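Side-chain contacts in binary enterotoxin of Clostridium perfringens component a (Clostridium perfringens, PDB 5WTZ), which transfers ADP-ribose from NAD+ to actin, probably as the enzymatic component of a two-part iota-like clostridial enterotoxin: residues Phe306-Asp309 against Asp314-Phe317; Glu321-Phe326 against Asn412-Asp417. One frame throughout, in Å; residues are numbered along the deposited sequence.

Contact 1: residues Phe306-Asp309 against Asp314-Phe317; sequences FGLD and DYDF
In the loop that leaves strand 295-301, an edge strand of the second ADP-ribosyltransferase region, and runs to helix 320-330, L308 folds back onto D314 and Y315 of a short 3-10 turn, showing how one branched side chain can close a loop lacking any hydrogen bond across the closure. Its two methyls divide the work. CD2 meets the aliphatic start of D314, 3.7 Å from D314 CB, where the two side chains cross at about a right angle; CD1 goes to the aromatic side, 3.9 Å from Y315 CD1 and, more loosely, 4.5 Å from F317 CZ. With CG of L308 anti to its own carbonyl carbon (chi1 -62°), the fork is carried between these neighbours.

D309 contributes backbone rather than side chain: D309 O lies 3.7 Å from Y315 CD2, approaching the ring obliquely. Y315 has CG anti to its backbone N (chi1 -171°), which brings the ring alongside both L308 CD1 and D309 O. Its side chain lies about 5 Å from G302 and from the side chain of R356, both seen binding the dinucleotide. The ring also makes a cation-pi contact with K357, while Y315 O accepts a hydrogen bond from K357 NZ and lies 3.7 Å above one face of the F317 ring, displaced to its periphery.

The carboxylate of D314 is engaged elsewhere, in a salt bridge from OD1 to K325 NZ on the following helix. Its charge is probably balanced there, consistent with a closure held mainly by van der Waals and hydrophobic contact through L308.

Contact 2: residues Glu321-Phe326 against Asn412-Asp417; sequences ENVSKF and NKLIID
V323 and F326, one helical turn apart on helix 320-330, pack against L414 and I416 of strand 411-420, an example of helix-on-sheet packing in an ADP-ribosyltransferase fold. The strand is the middle one of a five-stranded mixed sheet, and the helix segment runs nearly parallel to it, with axes 10.7 Å apart and inclined by 19°. With this alignment V323 faces L414, and F326 spans L414 and I416.

Along the helix, N322 comes first and turns to another partner, its ND2 donating to D316 O. V323 follows. Its CG1 is anti to the backbone N (chi1 176°) and comes within 4.1 Å of L414 CD2, the side chains meeting at a slant; V323 also touches F317 of the preceding loop. One turn on, F326 N is bonded to N322 O, fixing the backbone from which the phenylalanine projects.

F326 supplies more of the helix side than V323. Its side chain and that of L414 run antiparallel alongside each other, placing L414 CD1 over one ring face as a CH-pi contact, 3.9 Å from the centroid and 27° off the normal. Farther along the strand, I416 crosses the phenylalanine side chain at about a right angle. The same ring also meets F306 and W330, so this buried apolar layer extends beyond the two segments. At the far end of the ring, I416 CD1 sits obliquely, 3.8 Å from F326 CE2 and 3.9 Å from F326 CZ.

Followed from the N terminus, the chain leaves strand 295-301 and closes contact 1 across only four intervening residues before it enters helix 320-330. Contact 2 opens there and closes after 85 intervening residues, when strand 411-420 takes its central place in the sheet. The two closures stand in series, neither enclosing nor crossing the other, with centres about 9 Å apart. They are stitched together at F317, whose carbonyl oxygen O lies 3.0 Å from N412 ND2 in a probable hydrogen bond and whose CZ lies 3.5 Å from L414 CD1. Together they tie the loop near the NAD pocket to the helix and the sheet centre.

Contact 1: residues Phe306-Asp309 against Asp314-Phe317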
ATOM      1  N   PHE A 306      -6.571  18.400   1.656  1.00 25.59           N
ATOM      2  CA  PHE A 306      -7.088  18.260   0.303  1.00 24.00           C
ATOM      3  C   PHE A 306      -8.160  19.309   0.022  1.00 24.06           C
ATOM      4  O   PHE A 306      -9.071  19.094  -0.782  1.00 23.95           O
ATOM      5  CB  PHE A 306      -7.610  16.842   0.087  1.00 20.75           C
ATOM      6  CG  PHE A 306      -6.519  15.820   0.033  1.00 22.49           C
ATOM      7  CD1 PHE A 306      -6.041  15.243   1.191  1.00 24.41           C
ATOM      8  CD2 PHE A 306      -5.929  15.474  -1.181  1.00 20.28           C
ATOM      9  CE1 PHE A 306      -5.016  14.312   1.133  1.00 28.13           C
ATOM     10  CE2 PHE A 306      -4.900  14.550  -1.238  1.00 23.36           C
ATOM     11  CZ  PHE A 306      -4.446  13.969  -0.088  1.00 28.34           C
ATOM     12  N   GLY A 307      -8.033  20.456   0.680  1.00 22.57           N
ATOM     13  CA  GLY A 307      -8.911  21.590   0.436  1.00 22.80           C
ATOM     14  C   GLY A 307     -10.357  21.376   0.848  1.00 22.18           C
ATOM     15  O   GLY A 307     -11.246  22.043   0.333  1.00 26.60           O
ATOM     16  N   LEU A 308     -10.588  20.452   1.776  1.00 20.38           N
ATOM     17  CA  LEU A 308     -11.923  20.206   2.310  1.00 23.24           C
ATOM     18  C   LEU A 308     -12.066  20.667   3.767  1.00 26.13           C
ATOM     19  O   LEU A 308     -11.066  20.840   4.478  1.00 23.50           O
ATOM     20  CB  LEU A 308     -12.272  18.717   2.203  1.00 24.32           C
ATOM     21  CG  LEU A 308     -12.332  18.138   0.782  1.00 23.99           C
ATOM     22  CD1 LEU A 308     -12.438  16.629   0.823  1.00 23.44           C
ATOM     23  CD2 LEU A 308     -13.486  18.736  -0.006  1.00 28.83           C
ATOM     24  N   ASP A 309     -13.310  20.897   4.178  1.00 23.94           N
ATOM     25  CA  ASP A 309     -13.672  21.133   5.579  1.00 33.82           C
ATOM     26  C   ASP A 309     -14.352  19.891   6.130  1.00 36.76           C
ATOM     27  O   ASP A 309     -14.817  19.039   5.366  1.00 34.13           O
ATOM     28  CB  ASP A 309     -14.623  22.319   5.725  1.00 42.43           C
ATOM     29  CG  ASP A 309     -14.065  23.585   5.145  1.00 46.55           C
ATOM     30  OD1 ASP A 309     -12.942  23.966   5.534  1.00 47.13           O
ATOM     31  OD2 ASP A 309     -14.742  24.184   4.280  1.00 44.52           O
ATOM     32  N   ASP A 314     -18.470  17.410  -0.112  1.00 28.61           N
ATOM     33  CA  ASP A 314     -17.545  16.557  -0.846  1.00 32.84           C
ATOM     34  C   ASP A 314     -16.796  15.596   0.081  1.00 24.62           C
ATOM     35  O   ASP A 314     -16.181  14.642  -0.375  1.00 23.25           O
ATOM     36  CB  ASP A 314     -16.537  17.410  -1.627  1.00 31.65           C
ATOM     37  CG  ASP A 314     -17.158  18.115  -2.821  1.00 34.72           C
ATOM     38  OD1 ASP A 314     -18.390  18.022  -3.007  1.00 31.20           O
ATOM     39  OD2 ASP A 314     -16.407  18.778  -3.570  1.00 35.48           O
ATOM     40  N   TYR A 315     -16.841  15.856   1.383  1.00 24.90           N
ATOM     41  CA  TYR A 315     -16.095  15.049   2.347  1.00 25.13           C
ATOM     42  C   TYR A 315     -16.944  13.863   2.855  1.00 25.53           C
ATOM     43  O   TYR A 315     -16.484  13.049   3.653  1.00 25.48           O
ATOM     44  CB  TYR A 315     -15.620  15.956   3.492  1.00 24.02           C
ATOM     45  CG  TYR A 315     -14.647  15.342   4.479  1.00 18.08           C
ATOM     46  CD1 TYR A 315     -13.467  14.736   4.057  1.00 23.91           C
ATOM     47  CD2 TYR A 315     -14.899  15.409   5.849  1.00 23.29           C
ATOM     48  CE1 TYR A 315     -12.573  14.192   4.977  1.00 24.47           C
ATOM     49  CE2 TYR A 315     -14.015  14.874   6.768  1.00 27.91           C
ATOM     50  CZ  TYR A 315     -12.861  14.271   6.333  1.00 26.61           C
ATOM     51  OH  TYR A 315     -11.999  13.742   7.268  1.00 23.82           O
ATOM     52  N   ASP A 316     -18.183  13.764   2.373  1.00 21.60           N
ATOM     53  CA  ASP A 316     -19.057  12.650   2.731  1.00 27.43           C
ATOM     54  C   ASP A 316     -18.794  11.451   1.825  1.00 29.94           C
ATOM     55  O   ASP A 316     -19.461  11.280   0.804  1.00 30.12           O
ATOM     56  CB  ASP A 316     -20.531  13.064   2.641  1.00 30.15           C
ATOM     57  CG  ASP A 316     -21.474  12.004   3.200  1.00 31.44           C
ATOM     58  OD1 ASP A 316     -21.018  10.889   3.534  1.00 32.81           O
ATOM     59  OD2 ASP A 316     -22.679  12.287   3.306  1.00 38.13           O
ATOM     60  N   PHE A 317     -17.841  10.611   2.212  1.00 27.58           N
ATOM     61  CA  PHE A 317     -17.419   9.493   1.367  1.00 28.73           C
ATOM     62  C   PHE A 317     -18.353   8.297   1.477  1.00 29.76           C
ATOM     63  O   PHE A 317     -18.129   7.269   0.835  1.00 31.71           O
ATOM     64  CB  PHE A 317     -15.992   9.078   1.711  1.00 26.81           C
ATOM     65  CG  PHE A 317     -14.986  10.166   1.487  1.00 26.15           C
ATOM     66  CD1 PHE A 317     -14.998  10.906   0.311  1.00 29.04           C
ATOM     67  CD2 PHE A 317     -14.049  10.471   2.460  1.00 20.78           C
ATOM     68  CE1 PHE A 317     -14.074  11.924   0.103  1.00 22.80           C
ATOM     69  CE2 PHE A 317     -13.125  11.475   2.260  1.00 22.40           C
ATOM     70  CZ  PHE A 317     -13.141  12.209   1.087  1.00 22.61           C
TER

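Contact 2: residues Glu321-Phe326 against Asn412-Asp417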
ATOM      1  N   GLU A 321     -20.576   9.067  -5.272  1.00 29.33           N
ATOM      2  CA  GLU A 321     -20.259  10.218  -6.120  1.00 31.29           C
ATOM      3  C   GLU A 321     -19.111  11.033  -5.551  1.00 28.93           C
ATOM      4  O   GLU A 321     -18.273  11.537  -6.303  1.00 31.14           O
ATOM      5  CB  GLU A 321     -21.480  11.130  -6.312  1.00 32.99           C
ATOM      6  CG  GLU A 321     -22.832  10.445  -6.167  1.00 58.29           C
ATOM      7  CD  GLU A 321     -23.317  10.394  -4.731  1.00 69.31           C
ATOM      8  OE1 GLU A 321     -23.258  11.444  -4.050  1.00 77.41           O
ATOM      9  OE2 GLU A 321     -23.756   9.309  -4.288  1.00 67.11           O
ATOM     10  N   ASN A 322     -19.062  11.155  -4.226  1.00 26.51           N
ATOM     11  CA  ASN A 322     -17.988  11.912  -3.576  1.00 30.24           C
ATOM     12  C   ASN A 322     -16.629  11.219  -3.614  1.00 25.89           C
ATOM     13  O   ASN A 322     -15.599  11.878  -3.736  1.00 28.12           O
ATOM     14  CB  ASN A 322     -18.369  12.229  -2.136  1.00 25.92           C
ATOM     15  CG  ASN A 322     -19.501  13.218  -2.055  1.00 30.73           C
ATOM     16  OD1 ASN A 322     -19.660  14.058  -2.944  1.00 27.76           O
ATOM     17  ND2 ASN A 322     -20.305  13.126  -0.999  1.00 25.92           N
ATOM     18  N   VAL A 323     -16.618   9.897  -3.511  1.00 28.07           N
ATOM     19  CA  VAL A 323     -15.378   9.156  -3.721  1.00 28.57           C
ATOM     20  C   VAL A 323     -14.890   9.358  -5.161  1.00 30.15           C
ATOM     21  O   VAL A 323     -13.705   9.582  -5.393  1.00 24.62           O
ATOM     22  CB  VAL A 323     -15.555   7.654  -3.439  1.00 25.60           C
ATOM     23  CG1 VAL A 323     -14.263   6.896  -3.762  1.00 22.37           C
ATOM     24  CG2 VAL A 323     -15.987   7.428  -1.995  1.00 23.32           C
ATOM     25  N   SER A 324     -15.816   9.283  -6.119  1.00 30.91           N
ATOM     26  CA  SER A 324     -15.490   9.489  -7.535  1.00 26.85           C
ATOM     27  C   SER A 324     -14.918  10.879  -7.804  1.00 26.46           C
ATOM     28  O   SER A 324     -13.931  11.026  -8.534  1.00 23.31           O
ATOM     29  CB  SER A 324     -16.727   9.273  -8.403  1.00 32.63           C
ATOM     30  OG  SER A 324     -17.192   7.944  -8.273  1.00 44.01           O
ATOM     31  N   LYS A 325     -15.546  11.895  -7.213  1.00 26.92           N
ATOM     32  CA  LYS A 325     -15.072  13.275  -7.331  1.00 29.55           C
ATOM     33  C   LYS A 325     -13.647  13.398  -6.814  1.00 19.27           C
ATOM     34  O   LYS A 325     -12.806  14.051  -7.433  1.00 23.27           O
ATOM     35  CB  LYS A 325     -15.979  14.240  -6.562  1.00 31.10           C
ATOM     36  CG  LYS A 325     -17.289  14.567  -7.248  1.00 38.57           C
ATOM     37  CD  LYS A 325     -18.119  15.579  -6.446  1.00 45.99           C
ATOM     38  CE  LYS A 325     -17.673  17.013  -6.700  1.00 49.53           C
ATOM     39  NZ  LYS A 325     -18.555  18.007  -6.013  1.00 55.03           N
ATOM     40  N   PHE A 326     -13.375  12.757  -5.681  1.00 19.67           N
ATOM     41  CA  PHE A 326     -12.079  12.853  -5.039  1.00 22.60           C
ATOM     42  C   PHE A 326     -11.016  12.190  -5.903  1.00 26.07           C
ATOM     43  O   PHE A 326      -9.898  12.702  -6.049  1.00 23.62           O
ATOM     44  CB  PHE A 326     -12.128  12.210  -3.652  1.00 22.35           C
ATOM     45  CG  PHE A 326     -10.949  12.525  -2.792  1.00 21.43           C
ATOM     46  CD1 PHE A 326     -10.940  13.663  -1.996  1.00 21.41           C
ATOM     47  CD2 PHE A 326      -9.849  11.680  -2.760  1.00 21.15           C
ATOM     48  CE1 PHE A 326      -9.852  13.963  -1.195  1.00 16.64           C
ATOM     49  CE2 PHE A 326      -8.751  11.974  -1.958  1.00 19.65           C
ATOM     50  CZ  PHE A 326      -8.756  13.110  -1.167  1.00 15.38           C
ATOM     51  N   ASN A 412     -17.071   5.408   5.391  1.00 25.34           N
ATOM     52  CA  ASN A 412     -16.061   5.139   4.388  1.00 27.42           C
ATOM     53  C   ASN A 412     -14.848   6.044   4.578  1.00 27.32           C
ATOM     54  O   ASN A 412     -14.975   7.248   4.839  1.00 24.86           O
ATOM     55  CB  ASN A 412     -16.619   5.319   2.982  1.00 28.99           C
ATOM     56  CG  ASN A 412     -17.464   4.157   2.550  1.00 38.66           C
ATOM     57  OD1 ASN A 412     -17.191   3.013   2.911  1.00 39.45           O
ATOM     58  ND2 ASN A 412     -18.493   4.432   1.761  1.00 49.38           N
ATOM     59  N   LYS A 413     -13.672   5.450   4.446  1.00 22.80           N
ATOM     60  CA  LYS A 413     -12.420   6.180   4.512  1.00 19.80           C
ATOM     61  C   LYS A 413     -11.609   5.931   3.244  1.00 24.42           C
ATOM     62  O   LYS A 413     -11.854   4.945   2.531  1.00 25.26           O
ATOM     63  CB  LYS A 413     -11.643   5.775   5.763  1.00 17.66           C
ATOM     64  CG  LYS A 413     -12.404   6.103   7.059  1.00 18.14           C
ATOM     65  CD  LYS A 413     -11.567   5.813   8.297  1.00 20.74           C
ATOM     66  CE  LYS A 413     -12.140   6.527   9.521  1.00 22.02           C
ATOM     67  NZ  LYS A 413     -11.482   6.077  10.809  1.00 19.89           N
ATOM     68  N   LEU A 414     -10.662   6.816   2.950  1.00 17.02           N
ATOM     69  CA  LEU A 414      -9.835   6.674   1.749  1.00 15.05           C
ATOM     70  C   LEU A 414      -8.376   6.412   2.078  1.00 13.17           C
ATOM     71  O   LEU A 414      -7.708   7.215   2.729  1.00 18.28           O
ATOM     72  CB  LEU A 414      -9.941   7.919   0.867  1.00 20.78           C
ATOM     73  CG  LEU A 414     -11.360   8.270   0.410  1.00 22.24           C
ATOM     74  CD1 LEU A 414     -11.367   9.541  -0.416  1.00 20.21           C
ATOM     75  CD2 LEU A 414     -11.996   7.113  -0.377  1.00 19.87           C
ATOM     76  N   ILE A 415      -7.896   5.273   1.609  1.00 16.95           N
ATOM     77  CA  ILE A 415      -6.487   4.949   1.675  1.00 14.28           C
ATOM     78  C   ILE A 415      -5.806   5.609   0.478  1.00 20.35           C
ATOM     79  O   ILE A 415      -6.096   5.271  -0.671  1.00 20.39           O
ATOM     80  CB  ILE A 415      -6.285   3.420   1.674  1.00 14.47           C
ATOM     81  CG1 ILE A 415      -7.095   2.794   2.809  1.00 15.96           C
ATOM     82  CG2 ILE A 415      -4.793   3.071   1.804  1.00 17.75           C
ATOM     83  CD1 ILE A 415      -7.311   1.310   2.684  1.00 19.57           C
ATOM     84  N   ILE A 416      -4.929   6.564   0.749  1.00 15.00           N
ATOM     85  CA  ILE A 416      -4.332   7.368  -0.318  1.00 16.17           C
ATOM     86  C   ILE A 416      -2.878   6.958  -0.482  1.00 18.62           C
ATOM     87  O   ILE A 416      -1.997   7.417   0.251  1.00 17.22           O
ATOM     88  CB  ILE A 416      -4.461   8.877  -0.021  1.00 18.58           C
ATOM     89  CG1 ILE A 416      -5.938   9.228   0.227  1.00 21.45           C
ATOM     90  CG2 ILE A 416      -3.891   9.706  -1.165  1.00 14.58           C
ATOM     91  CD1 ILE A 416      -6.187  10.670   0.526  1.00 23.63           C
ATOM     92  N   ASP A 417      -2.641   6.050  -1.422  1.00 15.59           N
ATOM     93  CA  ASP A 417      -1.278   5.631  -1.740  1.00 11.92           C
ATOM     94  C   ASP A 417      -0.565   6.747  -2.469  1.00 13.85           C
ATOM     95  O   ASP A 417      -1.053   7.240  -3.483  1.00 14.21           O
ATOM     96  CB  ASP A 417      -1.287   4.364  -2.589  1.00 18.33           C
ATOM     97  CG  ASP A 417      -1.501   3.122  -1.757  1.00 21.12           C
ATOM     98  OD1 ASP A 417      -0.544   2.679  -1.092  1.00 15.33           O
ATOM     99  OD2 ASP A 417      -2.628   2.602  -1.762  1.00 20.59           O
TER